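Local coordinates for prolyl-tRNA synthetase (Naegleria fowleri, PDB 6UYH), which probably joins proline to its cognate tRNA by way of a prolyl-adenylate, as a class II aminoacyl-tRNA synthetase whose active site here holds halofuginone and an ATP analogue, at residues A[119-124]-A[169-174]; A[238-243]-A[266-271]. All blocks are in the same frame, centred on the assembly; numbering follows the deposited sequence.

Contact 1. Residues A[119-124]-A[169-174]. With HFG (7-bromo-6-chloro-3-{3-[(2R,3S)-3-hydroxypiperidin-2-yl]-2-oxopropyl}quinazolin-4(3H)-one), chain D.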
loop_
_atom_site.group_PDB
_atom_site.type_symbol
_atom_site.label_atom_id
_atom_site.label_comp_id
_atom_site.label_asym_id
_atom_site.label_seq_id
_atom_site.Cartn_x
_atom_site.Cartn_y
_atom_site.Cartn_z
ATOM N N THR A 119 -8.580 -12.663 -6.025
ATOM C CA THR A 119 -7.327 -13.324 -5.664
ATOM C C THR A 119 -6.532 -13.348 -6.968
ATOM O O THR A 119 -7.131 -13.177 -8.038
ATOM C CB THR A 119 -7.529 -14.731 -5.072
ATOM O OG1 THR A 119 -6.246 -15.272 -4.727
ATOM C CG2 THR A 119 -8.211 -15.663 -6.078
ATOM N N SER A 120 -5.208 -13.533 -6.929
ATOM C CA SER A 120 -4.401 -13.242 -8.116
ATOM C C SER A 120 -3.739 -14.450 -8.788
ATOM O O SER A 120 -2.879 -14.247 -9.652
ATOM C CB SER A 120 -3.336 -12.200 -7.778
ATOM O OG SER A 120 -3.976 -11.007 -7.364
ATOM N N GLU A 121 -4.127 -15.689 -8.452
ATOM C CA GLU A 121 -3.533 -16.846 -9.124
ATOM C C GLU A 121 -3.618 -16.729 -10.647
ATOM O O GLU A 121 -2.622 -16.940 -11.352
ATOM C CB GLU A 121 -4.216 -18.138 -8.677
ATOM C CG GLU A 121 -3.771 -18.669 -7.314
ATOM C CD GLU A 121 -4.485 -18.003 -6.153
ATOM O OE1 GLU A 121 -5.340 -17.121 -6.381
ATOM O OE2 GLU A 121 -4.192 -18.367 -4.999
ATOM N N THR A 122 -4.811 -16.419 -11.177
ATOM C CA THR A 122 -4.989 -16.390 -12.631
ATOM C C THR A 122 -4.439 -15.116 -13.257
ATOM O O THR A 122 -4.294 -15.057 -14.488
ATOM C CB THR A 122 -6.466 -16.542 -13.025
ATOM O OG1 THR A 122 -7.220 -15.417 -12.551
ATOM C CG2 THR A 122 -7.052 -17.850 -12.471
ATOM N N ILE A 123 -4.131 -14.112 -12.430
ATOM C CA ILE A 123 -3.516 -12.865 -12.879
ATOM C C ILE A 123 -2.001 -13.014 -12.971
ATOM O O ILE A 123 -1.367 -12.438 -13.861
ATOM C CB ILE A 123 -3.905 -11.728 -11.910
ATOM C CG1 ILE A 123 -5.425 -11.540 -11.900
ATOM C CG2 ILE A 123 -3.169 -10.411 -12.248
ATOM C CD1 ILE A 123 -5.909 -10.495 -10.884
ATOM N N MET A 124 -1.403 -13.798 -12.074
ATOM C CA MET A 124 0.043 -13.897 -11.944
ATOM C C MET A 124 0.656 -15.097 -12.646
ATOM O O MET A 124 1.787 -14.994 -13.135
ATOM C CB MET A 124 0.422 -13.949 -10.463
ATOM C CG MET A 124 0.069 -12.679 -9.728
ATOM S SD MET A 124 0.319 -12.845 -7.944
ATOM C CE MET A 124 2.103 -12.929 -7.871
ATOM N N GLU A 169 -0.970 -11.199 -0.462
ATOM C CA GLU A 169 -0.954 -12.549 -1.009
ATOM C C GLU A 169 0.451 -12.844 -1.516
ATOM O O GLU A 169 1.027 -12.063 -2.289
ATOM C CB GLU A 169 -2.015 -12.743 -2.120
ATOM C CG GLU A 169 -1.907 -11.733 -3.268
ATOM C CD GLU A 169 -2.991 -11.922 -4.313
ATOM O OE1 GLU A 169 -3.556 -10.900 -4.764
ATOM O OE2 GLU A 169 -3.269 -13.084 -4.683
ATOM N N GLY A 170 1.005 -13.962 -1.063
ATOM C CA GLY A 170 2.316 -14.421 -1.490
ATOM C C GLY A 170 2.139 -15.632 -2.391
ATOM O O GLY A 170 1.262 -16.455 -2.156
ATOM N N HIS A 171 2.958 -15.706 -3.432
ATOM C CA HIS A 171 2.898 -16.774 -4.430
ATOM C C HIS A 171 4.331 -17.186 -4.722
ATOM O O HIS A 171 5.109 -16.385 -5.252
ATOM C CB HIS A 171 2.201 -16.288 -5.706
ATOM C CG HIS A 171 0.778 -15.874 -5.498
ATOM N ND1 HIS A 171 -0.284 -16.701 -5.793
ATOM C CD2 HIS A 171 0.239 -14.726 -5.018
ATOM C CE1 HIS A 171 -1.415 -16.086 -5.501
ATOM N NE2 HIS A 171 -1.128 -14.885 -5.032
ATOM N N SER A 172 4.691 -18.423 -4.383
ATOM C CA SER A 172 6.054 -18.892 -4.563
ATOM C C SER A 172 6.087 -20.134 -5.445
ATOM O O SER A 172 5.141 -20.924 -5.465
ATOM C CB SER A 172 6.702 -19.204 -3.217
ATOM O OG SER A 172 6.826 -18.022 -2.453
ATOM N N ALA A 173 7.195 -20.295 -6.163
ATOM C CA ALA A 173 7.449 -21.451 -7.017
ATOM C C ALA A 173 8.818 -22.029 -6.688
ATOM O O ALA A 173 9.774 -21.278 -6.477
ATOM C CB ALA A 173 7.391 -21.059 -8.504
ATOM N N PHE A 174 8.915 -23.361 -6.687
ATOM C CA PHE A 174 10.114 -24.079 -6.264
ATOM C C PHE A 174 10.403 -25.224 -7.219
ATOM O O PHE A 174 9.515 -25.721 -7.918
ATOM C CB PHE A 174 9.968 -24.664 -4.853
ATOM C CG PHE A 174 9.660 -23.636 -3.803
ATOM C CD1 PHE A 174 10.681 -23.051 -3.066
ATOM C CD2 PHE A 174 8.356 -23.268 -3.547
ATOM C CE1 PHE A 174 10.400 -22.113 -2.084
ATOM C CE2 PHE A 174 8.062 -22.321 -2.573
ATOM C CZ PHE A 174 9.089 -21.746 -1.841
HETATM O "O4'" HFG D . -8.014 -16.991 -2.746
HETATM C C21 HFG D . -7.990 -18.188 -2.546
HETATM C "C3'" HFG D . -6.692 -18.951 -2.414
HETATM C "C2'" HFG D . -5.485 -18.135 -1.933
HETATM N "N1'" HFG D . -5.064 -17.121 -2.908
HETATM C "C6'" HFG D . -3.821 -16.453 -2.503
HETATM C "C5'" HFG D . -3.957 -15.770 -1.168
HETATM C "C4'" HFG D . -4.458 -16.756 -0.110
HETATM C C39 HFG D . -5.717 -17.462 -0.579
HETATM O "O7'" HFG D . -6.112 -18.436 0.392
HETATM C "C1'" HFG D . -9.287 -19.003 -2.435
HETATM N N3 HFG D . -10.411 -18.332 -3.084
HETATM C C4 HFG D . -10.397 -18.239 -4.470
HETATM O O11 HFG D . -9.503 -18.742 -5.126
HETATM C C10 HFG D . -11.512 -17.460 -5.023
HETATM C C5 HFG D . -11.636 -17.294 -6.401
HETATM C C2 HFG D . -11.393 -17.749 -2.330
HETATM N N1 HFG D . -12.374 -17.047 -2.772
HETATM C C9 HFG D . -12.438 -16.875 -4.156
HETATM C C8 HFG D . -13.456 -16.073 -4.672
HETATM C C7 HFG D . -13.548 -15.896 -6.043
HETATM BR BR1 HFG D . -14.876 -14.718 -6.700
HETATM C C6 HFG D . -12.669 -16.524 -6.899
HETATM CL CL1 HFG D . -12.862 -16.412 -8.623
#

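Contact 2. Residues A[238-243]-A[266-271]. With HFG (7-bromo-6-chloro-3-{3-[(2R,3S)-3-hydroxypiperidin-2-yl]-2-oxopropyl}quinazolin-4(3H)-one), chain D; ANP (phosphoaminophosphonic acid-adenylate ester), chain C.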
loop_
_atom_site.group_PDB
_atom_site.type_symbol
_atom_site.label_atom_id
_atom_site.label_comp_id
_atom_site.label_asym_id
_atom_site.label_seq_id
_atom_site.Cartn_x
_atom_site.Cartn_y
_atom_site.Cartn_z
ATOM N N THR A 238 -4.066 -18.095 5.920
ATOM C CA THR A 238 -4.087 -19.346 5.175
ATOM C C THR A 238 -2.764 -19.540 4.454
ATOM O O THR A 238 -2.241 -18.599 3.865
ATOM C CB THR A 238 -5.236 -19.331 4.168
ATOM O OG1 THR A 238 -6.442 -18.915 4.827
ATOM C CG2 THR A 238 -5.452 -20.706 3.624
ATOM N N SER A 239 -2.233 -20.764 4.468
ATOM C CA SER A 239 -0.995 -21.050 3.742
ATOM C C SER A 239 -1.136 -22.398 3.035
ATOM O O SER A 239 -1.247 -23.438 3.694
ATOM C CB SER A 239 0.201 -21.031 4.696
ATOM O OG SER A 239 1.421 -21.226 4.004
ATOM N N HIS A 240 -1.147 -22.371 1.701
ATOM C CA HIS A 240 -1.424 -23.534 0.860
ATOM C C HIS A 240 -0.149 -24.088 0.256
ATOM O O HIS A 240 0.686 -23.327 -0.238
ATOM C CB HIS A 240 -2.326 -23.180 -0.327
ATOM C CG HIS A 240 -3.587 -22.468 0.028
ATOM N ND1 HIS A 240 -4.667 -23.108 0.594
ATOM C CD2 HIS A 240 -3.961 -21.180 -0.153
ATOM C CE1 HIS A 240 -5.643 -22.238 0.774
ATOM N NE2 HIS A 240 -5.242 -21.063 0.323
ATOM N N HIS A 241 -0.042 -25.418 0.209
ATOM C CA HIS A 241 0.818 -26.069 -0.770
ATOM C C HIS A 241 -0.030 -26.417 -1.990
ATOM O O HIS A 241 -0.996 -27.182 -1.886
ATOM C CB HIS A 241 1.489 -27.317 -0.203
ATOM C CG HIS A 241 2.359 -28.029 -1.197
ATOM N ND1 HIS A 241 3.341 -27.383 -1.921
ATOM C CD2 HIS A 241 2.383 -29.319 -1.602
ATOM C CE1 HIS A 241 3.933 -28.245 -2.727
ATOM N NE2 HIS A 241 3.372 -29.431 -2.552
ATOM N N LEU A 242 0.312 -25.836 -3.135
ATOM C CA LEU A 242 -0.458 -26.037 -4.354
ATOM C C LEU A 242 0.059 -27.211 -5.174
ATOM O O LEU A 242 -0.568 -27.579 -6.175
ATOM C CB LEU A 242 -0.457 -24.749 -5.194
ATOM C CG LEU A 242 -0.914 -23.448 -4.514
ATOM C CD1 LEU A 242 -0.718 -22.256 -5.462
ATOM C CD2 LEU A 242 -2.373 -23.539 -4.057
ATOM N N GLY A 243 1.157 -27.828 -4.748
ATOM C CA GLY A 243 1.751 -28.906 -5.508
ATOM C C GLY A 243 2.087 -28.441 -6.905
ATOM O O GLY A 243 2.606 -27.338 -7.113
ATOM N N GLN A 266 4.399 -25.130 -6.250
ATOM C CA GLN A 266 3.962 -23.793 -5.867
ATOM C C GLN A 266 3.247 -23.795 -4.528
ATOM O O GLN A 266 2.642 -24.793 -4.121
ATOM C CB GLN A 266 3.023 -23.173 -6.895
ATOM C CG GLN A 266 3.700 -22.814 -8.208
ATOM C CD GLN A 266 2.693 -22.402 -9.250
ATOM O OE1 GLN A 266 2.162 -23.245 -9.975
ATOM N NE2 GLN A 266 2.400 -21.103 -9.318
ATOM N N ASN A 267 3.323 -22.644 -3.861
ATOM C CA ASN A 267 2.524 -22.308 -2.691
ATOM C C ASN A 267 1.838 -20.971 -2.936
ATOM O O ASN A 267 2.290 -20.166 -3.756
ATOM C CB ASN A 267 3.370 -22.157 -1.419
ATOM C CG ASN A 267 4.189 -23.374 -1.100
ATOM O OD1 ASN A 267 3.813 -24.512 -1.410
ATOM N ND2 ASN A 267 5.317 -23.146 -0.439
ATOM N N SER A 268 0.765 -20.716 -2.186
ATOM C CA SER A 268 0.268 -19.351 -2.021
ATOM C C SER A 268 -0.266 -19.196 -0.604
ATOM O O SER A 268 -0.596 -20.176 0.065
ATOM C CB SER A 268 -0.801 -18.980 -3.072
ATOM O OG SER A 268 -1.993 -19.720 -2.887
ATOM N N TRP A 269 -0.321 -17.951 -0.128
ATOM C CA TRP A 269 -0.635 -17.708 1.273
ATOM C C TRP A 269 -1.138 -16.278 1.407
ATOM O O TRP A 269 -0.657 -15.386 0.708
ATOM C CB TRP A 269 0.588 -17.950 2.184
ATOM C CG TRP A 269 1.966 -17.857 1.496
ATOM C CD1 TRP A 269 2.626 -18.860 0.828
ATOM C CD2 TRP A 269 2.841 -16.707 1.450
ATOM N NE1 TRP A 269 3.846 -18.404 0.362
ATOM C CE2 TRP A 269 4.002 -17.089 0.730
ATOM C CE3 TRP A 269 2.755 -15.403 1.956
ATOM C CZ2 TRP A 269 5.067 -16.211 0.495
ATOM C CZ3 TRP A 269 3.826 -14.517 1.714
ATOM C CH2 TRP A 269 4.959 -14.931 0.988
ATOM N N GLY A 270 -2.120 -16.071 2.278
ATOM C CA GLY A 270 -2.687 -14.739 2.440
ATOM C C GLY A 270 -3.135 -14.466 3.857
ATOM O O GLY A 270 -3.552 -15.369 4.589
ATOM N N LEU A 271 -3.100 -13.183 4.222
ATOM C CA LEU A 271 -3.490 -12.664 5.529
ATOM C C LEU A 271 -4.152 -11.316 5.271
ATOM O O LEU A 271 -3.607 -10.526 4.498
ATOM C CB LEU A 271 -2.252 -12.487 6.426
ATOM C CG LEU A 271 -2.440 -11.940 7.841
ATOM C CD1 LEU A 271 -2.861 -13.064 8.768
ATOM C CD2 LEU A 271 -1.160 -11.271 8.333
HETATM O "O4'" HFG D . -8.014 -16.991 -2.746
HETATM C C21 HFG D . -7.990 -18.188 -2.546
HETATM C "C3'" HFG D . -6.692 -18.951 -2.414
HETATM C "C2'" HFG D . -5.485 -18.135 -1.933
HETATM N "N1'" HFG D . -5.064 -17.121 -2.908
HETATM C "C6'" HFG D . -3.821 -16.453 -2.503
HETATM C "C5'" HFG D . -3.957 -15.770 -1.168
HETATM C "C4'" HFG D . -4.458 -16.756 -0.110
HETATM C C39 HFG D . -5.717 -17.462 -0.579
HETATM O "O7'" HFG D . -6.112 -18.436 0.392
HETATM C "C1'" HFG D . -9.287 -19.003 -2.435
HETATM N N3 HFG D . -10.411 -18.332 -3.084
HETATM C C4 HFG D . -10.397 -18.239 -4.470
HETATM O O11 HFG D . -9.503 -18.742 -5.126
HETATM C C10 HFG D . -11.512 -17.460 -5.023
HETATM C C5 HFG D . -11.636 -17.294 -6.401
HETATM C C2 HFG D . -11.393 -17.749 -2.330
HETATM N N1 HFG D . -12.374 -17.047 -2.772
HETATM C C9 HFG D . -12.438 -16.875 -4.156
HETATM C C8 HFG D . -13.456 -16.073 -4.672
HETATM C C7 HFG D . -13.548 -15.896 -6.043
HETATM BR BR1 HFG D . -14.876 -14.718 -6.700
HETATM C C6 HFG D . -12.669 -16.524 -6.899
HETATM CL CL1 HFG D . -12.862 -16.412 -8.623
HETATM P PG ANP C . -13.787 -17.656 4.332
HETATM O O1G ANP C . -14.513 -18.846 4.754
HETATM O O2G ANP C . -14.628 -16.941 3.192
HETATM O O3G ANP C . -13.632 -16.750 5.615
HETATM P PB ANP C . -11.680 -18.043 2.237
HETATM O O1B ANP C . -11.363 -19.391 1.791
HETATM O O2B ANP C . -12.696 -17.394 1.248
HETATM N N3B ANP C . -12.285 -18.002 3.767
HETATM P PA ANP C . -9.080 -17.079 1.411
HETATM O O1A ANP C . -8.247 -18.293 1.546
HETATM O O2A ANP C . -9.479 -16.865 -0.012
HETATM O O3A ANP C . -10.407 -17.156 2.280
HETATM O "O5'" ANP C . -8.415 -15.713 1.944
HETATM C "C5'" ANP C . -7.206 -15.563 2.724
HETATM C "C4'" ANP C . -7.604 -14.985 4.057
HETATM O "O4'" ANP C . -8.305 -13.737 3.859
HETATM C "C3'" ANP C . -8.584 -15.861 4.820
HETATM O "O3'" ANP C . -7.893 -16.854 5.567
HETATM C "C2'" ANP C . -9.302 -14.855 5.722
HETATM O "O2'" ANP C . -8.610 -14.715 6.957
HETATM C "C1'" ANP C . -9.274 -13.564 4.880
HETATM N N9 ANP C . -10.550 -13.245 4.252
HETATM C C8 ANP C . -11.277 -14.037 3.401
HETATM N N7 ANP C . -12.391 -13.492 2.979
HETATM C C5 ANP C . -12.400 -12.247 3.596
HETATM C C6 ANP C . -13.314 -11.180 3.561
HETATM N N6 ANP C . -14.418 -11.166 2.809
HETATM N N1 ANP C . -13.038 -10.095 4.319
HETATM C C2 ANP C . -11.909 -10.080 5.034
HETATM N N3 ANP C . -10.965 -11.018 5.130
HETATM C C4 ANP C . -11.273 -12.085 4.386
HETATM O O HOH W 1 1.290 -25.590 -8.929
#

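Contact 1. Residues A[119-124]-A[169-174]
Glu121 OE2 comes to the edge of the His171 ring at CE1, the carboxylate plane standing 78° from that of the ring, where the start of helix 121-131 sits against strand 164-174 of the class II synthetase catalytic core, at the wall of the halofuginone pocket. The glutamate chain bends at chi2 (83°) and so turns OE2 to the ligand, where it accepts a hydrogen bond from the piperidine nitrogen N1', 2.6 Å. Thr119 OG1 accepts from N1' too, and is set there by pointing opposite its own backbone N (chi1 -179°). What fixes the threonine hydroxyl is its own hydrogen, spent on the other oxygen of that carboxylate: Thr119 OG1 to Glu121 OE1, 2.6 Å.

Behind this first shell, the imidazole of His171 is held at both nitrogens. Tyr125 bonds ND1, and NE2 donates to Glu169 OE2 in a nearly straight bond of 2.8 Å. It meets that oxygen on the anti side but well out of the carboxylate plane, while the oxygen itself lies close to the plane of the imidazole. Over one face of the ring lies Met124 SD, 3.9 Å from the centroid, a Met-aromatic contact.

Glu169 is gripped in turn by Ser120, with a further donor in Gln144 of the next strand, holding the buried carboxylate in place. The backbone N of Ser120 gives its hydrogen to the syn lone pair of Glu169 OE2 over 3.0 Å, a bent bond. Ser120 OG donates to Glu169 OE1 at 2.6 Å, reaching it from above the carboxylate plane.

Contact 2. Residues A[238-243]-A[266-271]
His240 and Ser268 face each other as a hydrogen-bonded antiparallel pair, and their first torsions turn both side chains to the ligand: His240 CG lies opposite its carbonyl carbon (chi1 -52°), while Ser268 OG stands between N and C (chi1 68°). The imidazole thus presents its edge to halofuginone, NE2 donating to the piperidine hydroxyl O7' at 2.8 Å, and Thr220 bonds its ND1, so both ring nitrogens are fixed. Ser268 OG packs 3.8 Å from piperidine C6' and makes a weak hydrogen bond to Glu121 OE2.

Along the backbone, His240 N bonds Ser268 O at 2.8 Å and Ser268 N returns a longer bond to His240 O. Next to the ligand, Gly270, with no side chain, lets its N come within 3.4 Å of piperidine C4'. Thr238 shares a 2.6 Å hydrogen bond between OG1 and the nucleotide ribose O3'.

The other face carries His241 and Asn267. His241 ND1 donates to Asn267 OD1 in the plane of its ring, a nearly straight bond of 3.0 Å, with the amide turned 71° from the ring; Asn267 ND2 goes instead to Ala180 and Glu183 of helix 177-198. Toward the C-terminal end of segment 238-243, Leu242 and Gly243 both oppose Gln266, a classic beta bulge, in the antiparallel sheet that forms the floor of class II synthetase active sites.

Following the chain from the N terminus, contact 1 comes first: the start of helix 121-131 is brought back against strand 164-174, closing a loop of 44 residues. Helix 177-198 and strand 219-227 then pass before strand 232-243 enters contact 2, which closes a shorter loop of 22 residues with strand 261-272. The two loops lie in series and neither encloses the other. In space they join, because strand 164-174 neighbours strand 261-272: Gly170 N lies 2.8 Å from Trp269 O, and Ser172 O faces Asn267 N. Helix start and three adjacent antiparallel strands thereby line the site of the halofuginone piperidine, which both contacts touch.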